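Local coordinates for protein putative ABC transporter subunit, substrate-binding component (Rhodopseudomonas palustris, PDB 4EVQ) that binds 4-hydroxybenzoate and probably delivers it, and perhaps related benzoate derivatives, to an ABC transporter for uptake, at residues 42-47 against 54-59. Numbering follows the deposited sequence.
Sequences LYVQSQ and RSISFV
V44 carries the helical side of this contact by itself, meeting I56 and F58, two strand residues whose side chains set out toward the helix, as that of V44 does toward the strand. Taken in order from Y43, the helix first faces helix 288-306: the Y43 ring is edge-to-face with W294 and its OH is bonded to D301. At V44 the two methyls divide the work. V44 CG2, placed anti to the carbonyl carbon, reaches the rim of the F58 ring near its plane, 4.0 Å from F58 CZ. V44 CG1, anti to the backbone N (chi1 168°), lies 4.3 Å from I56 CG1. Within the strand, I56 CG2 sits over the centre of the F58 ring, 3.7 Å above its plane, so the ring has a methyl on one face and another at its edge. Further on, the helix finishes on itself: S46 OG donates to Y43 O at 2.7 Å, meeting a lone pair within the plane of the carbonyl (C=O...OG 126°), and accepts Q47 NE2 at 3.2 Å. Q47 N also bonds Y43 O, giving that carbonyl two donors where helical geometry stops. Through V44, helix 30-46 packs on strand 54-62, next to strand 17-23, in the first α/β lobe of the periplasmic binding fold; L51 touches both V44 and I56. With no hydrogen bond across and 104 Å² buried, the attraction between the two segments is apolar, dispersion and hydrophobic burial.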
ATOM      1  N   LEU A  42      -9.779 -13.799   4.466  1.00 13.34           N
ATOM      2  CA  LEU A  42      -9.929 -14.798   3.413  1.00 12.08           C
ATOM      3  C   LEU A  42      -8.766 -15.772   3.442  1.00 12.84           C
ATOM      4  O   LEU A  42      -8.938 -16.992   3.246  1.00 13.81           O
ATOM      5  CB  LEU A  42     -10.043 -14.105   2.030  1.00 13.20           C
ATOM      6  CG  LEU A  42     -10.558 -14.997   0.898  1.00 13.49           C
ATOM      7  CD1 LEU A  42     -12.051 -15.358   1.098  1.00 14.51           C
ATOM      8  CD2 LEU A  42     -10.285 -14.320  -0.471  1.00 14.45           C
ATOM      9  N   TYR A  43      -7.570 -15.259   3.639  1.00 12.73           N
ATOM     10  CA  TYR A  43      -6.425 -16.189   3.731  1.00 14.64           C
ATOM     11  C   TYR A  43      -6.585 -17.142   4.887  1.00 15.87           C
ATOM     12  O   TYR A  43      -6.357 -18.341   4.731  1.00 16.59           O
ATOM     13  CB  TYR A  43      -5.092 -15.454   3.872  1.00 13.08           C
ATOM     14  CG  TYR A  43      -3.977 -16.445   3.916  1.00 13.12           C
ATOM     15  CD1 TYR A  43      -3.622 -17.145   2.790  1.00 14.29           C
ATOM     16  CD2 TYR A  43      -3.359 -16.758   5.112  1.00 15.07           C
ATOM     17  CE1 TYR A  43      -2.650 -18.130   2.832  1.00 15.80           C
ATOM     18  CE2 TYR A  43      -2.381 -17.744   5.171  1.00 17.06           C
ATOM     19  CZ  TYR A  43      -2.018 -18.413   4.026  1.00 16.95           C
ATOM     20  OH  TYR A  43      -1.041 -19.375   4.048  1.00 19.70           O
ATOM     21  N   VAL A  44      -6.940 -16.619   6.052  1.00 15.32           N
ATOM     22  CA  VAL A  44      -7.129 -17.514   7.210  1.00 16.35           C
ATOM     23  C   VAL A  44      -8.197 -18.556   6.880  1.00 18.19           C
ATOM     24  O   VAL A  44      -8.021 -19.727   7.204  1.00 18.09           O
ATOM     25  CB  VAL A  44      -7.492 -16.717   8.462  1.00 17.05           C
ATOM     26  CG1 VAL A  44      -7.978 -17.626   9.582  1.00 17.74           C
ATOM     27  CG2 VAL A  44      -6.270 -15.859   8.929  1.00 16.42           C
ATOM     28  N   GLN A  45      -9.292 -18.167   6.247  1.00 18.22           N
ATOM     29  CA  GLN A  45     -10.321 -19.129   5.853  1.00 21.40           C
ATOM     30  C   GLN A  45      -9.793 -20.155   4.878  1.00 21.55           C
ATOM     31  O   GLN A  45     -10.138 -21.341   4.992  1.00 22.72           O
ATOM     32  CB  GLN A  45     -11.503 -18.375   5.262  1.00 24.73           C
ATOM     33  CG  GLN A  45     -12.654 -19.235   4.738  1.00 29.78           C
ATOM     34  CD  GLN A  45     -13.831 -18.369   4.263  1.00 35.23           C
ATOM     35  OE1 GLN A  45     -13.764 -17.671   3.236  1.00 38.41           O
ATOM     36  NE2 GLN A  45     -14.913 -18.396   5.030  1.00 37.42           N
ATOM     37  N   SER A  46      -8.927 -19.739   3.958  1.00 21.28           N
ATOM     38  CA  SER A  46      -8.372 -20.652   2.981  1.00 21.46           C
ATOM     39  C   SER A  46      -7.538 -21.738   3.659  1.00 22.46           C
ATOM     40  O   SER A  46      -7.369 -22.804   3.091  1.00 23.55           O
ATOM     41  CB  SER A  46      -7.535 -19.916   1.927  1.00 22.29           C
ATOM     42  OG  SER A  46      -6.216 -19.605   2.383  1.00 22.02           O
ATOM     43  N   GLN A  47      -7.008 -21.433   4.844  1.00 21.67           N
ATOM     44  CA  GLN A  47      -6.237 -22.406   5.633  1.00 24.43           C
ATOM     45  C   GLN A  47      -7.080 -23.063   6.724  1.00 26.42           C
ATOM     46  O   GLN A  47      -6.527 -23.550   7.722  1.00 26.95           O
ATOM     47  CB  GLN A  47      -5.028 -21.705   6.258  1.00 24.98           C
ATOM     48  CG  GLN A  47      -4.137 -20.978   5.248  1.00 25.32           C
ATOM     49  CD  GLN A  47      -3.548 -21.929   4.215  1.00 27.25           C
ATOM     50  OE1 GLN A  47      -2.848 -22.886   4.567  1.00 27.85           O
ATOM     51  NE2 GLN A  47      -3.828 -21.676   2.940  1.00 27.62           N
ATOM     52  N   ARG A  54      -2.801 -22.747  14.583  1.00 28.60           N
ATOM     53  CA  ARG A  54      -3.398 -21.967  15.647  1.00 28.01           C
ATOM     54  C   ARG A  54      -4.653 -21.274  15.195  1.00 26.31           C
ATOM     55  O   ARG A  54      -4.668 -20.642  14.140  1.00 26.53           O
ATOM     56  CB  ARG A  54      -2.433 -20.911  16.167  1.00 27.63           C
ATOM     57  CG  ARG A  54      -1.125 -21.448  16.724  1.00 28.19           C
ATOM     58  CD  ARG A  54      -1.329 -22.137  18.095  1.00 28.82           C
ATOM     59  NE  ARG A  54      -2.041 -21.265  19.036  1.00 30.00           N
ATOM     60  CZ  ARG A  54      -1.450 -20.388  19.851  1.00 29.56           C
ATOM     61  NH1 ARG A  54      -0.131 -20.248  19.843  1.00 28.39           N
ATOM     62  NH2 ARG A  54      -2.176 -19.626  20.671  1.00 29.93           N
ATOM     63  N   SER A  55      -5.695 -21.374  16.001  1.00 25.55           N
ATOM     64  CA  SER A  55      -6.888 -20.581  15.766  1.00 25.90           C
ATOM     65  C   SER A  55      -6.540 -19.118  15.922  1.00 24.15           C
ATOM     66  O   SER A  55      -5.648 -18.745  16.685  1.00 24.51           O
ATOM     67  CB  SER A  55      -7.994 -20.949  16.745  1.00 29.14           C
ATOM     68  OG  SER A  55      -8.199 -22.354  16.761  1.00 33.36           O
ATOM     69  N   ILE A  56      -7.253 -18.274  15.187  1.00 22.02           N
ATOM     70  CA  ILE A  56      -6.923 -16.864  15.146  1.00 21.67           C
ATOM     71  C   ILE A  56      -8.075 -16.037  15.668  1.00 20.92           C
ATOM     72  O   ILE A  56      -9.235 -16.266  15.317  1.00 21.88           O
ATOM     73  CB  ILE A  56      -6.625 -16.394  13.701  1.00 21.09           C
ATOM     74  CG1 ILE A  56      -5.513 -17.234  13.048  1.00 21.41           C
ATOM     75  CG2 ILE A  56      -6.329 -14.861  13.647  1.00 22.03           C
ATOM     76  CD1 ILE A  56      -4.171 -17.152  13.706  1.00 21.35           C
ATOM     77  N   SER A  57      -7.759 -15.102  16.542  1.00 20.26           N
ATOM     78  CA  SER A  57      -8.731 -14.109  16.976  1.00 21.40           C
ATOM     79  C   SER A  57      -8.205 -12.725  16.583  1.00 20.26           C
ATOM     80  O   SER A  57      -7.140 -12.312  17.022  1.00 20.59           O
ATOM     81  CB  SER A  57      -8.908 -14.202  18.494  1.00 24.52           C
ATOM     82  OG  SER A  57      -9.610 -13.070  18.975  1.00 26.81           O
ATOM     83  N   PHE A  58      -8.978 -11.992  15.787  1.00 19.93           N
ATOM     84  CA  PHE A  58      -8.580 -10.651  15.361  1.00 19.34           C
ATOM     85  C   PHE A  58      -9.166  -9.629  16.315  1.00 18.58           C
ATOM     86  O   PHE A  58     -10.375  -9.596  16.551  1.00 22.86           O
ATOM     87  CB  PHE A  58      -9.047 -10.342  13.933  1.00 20.27           C
ATOM     88  CG  PHE A  58      -8.296 -11.100  12.863  1.00 22.87           C
ATOM     89  CD1 PHE A  58      -6.956 -10.836  12.615  1.00 23.92           C
ATOM     90  CD2 PHE A  58      -8.933 -12.047  12.087  1.00 24.89           C
ATOM     91  CE1 PHE A  58      -6.267 -11.520  11.645  1.00 25.58           C
ATOM     92  CE2 PHE A  58      -8.226 -12.746  11.098  1.00 25.01           C
ATOM     93  CZ  PHE A  58      -6.913 -12.471  10.876  1.00 25.45           C
ATOM     94  N   VAL A  59      -8.306  -8.799  16.864  1.00 15.27           N
ATOM     95  CA  VAL A  59      -8.710  -7.715  17.718  1.00 14.93           C
ATOM     96  C   VAL A  59      -8.597  -6.462  16.884  1.00 12.81           C
ATOM     97  O   VAL A  59      -7.482  -5.972  16.627  1.00 13.09           O
ATOM     98  CB  VAL A  59      -7.816  -7.626  18.961  1.00 16.82           C
ATOM     99  CG1 VAL A  59      -8.294  -6.509  19.838  1.00 16.28           C
ATOM    100  CG2 VAL A  59      -7.809  -8.995  19.694  1.00 20.07           C
TER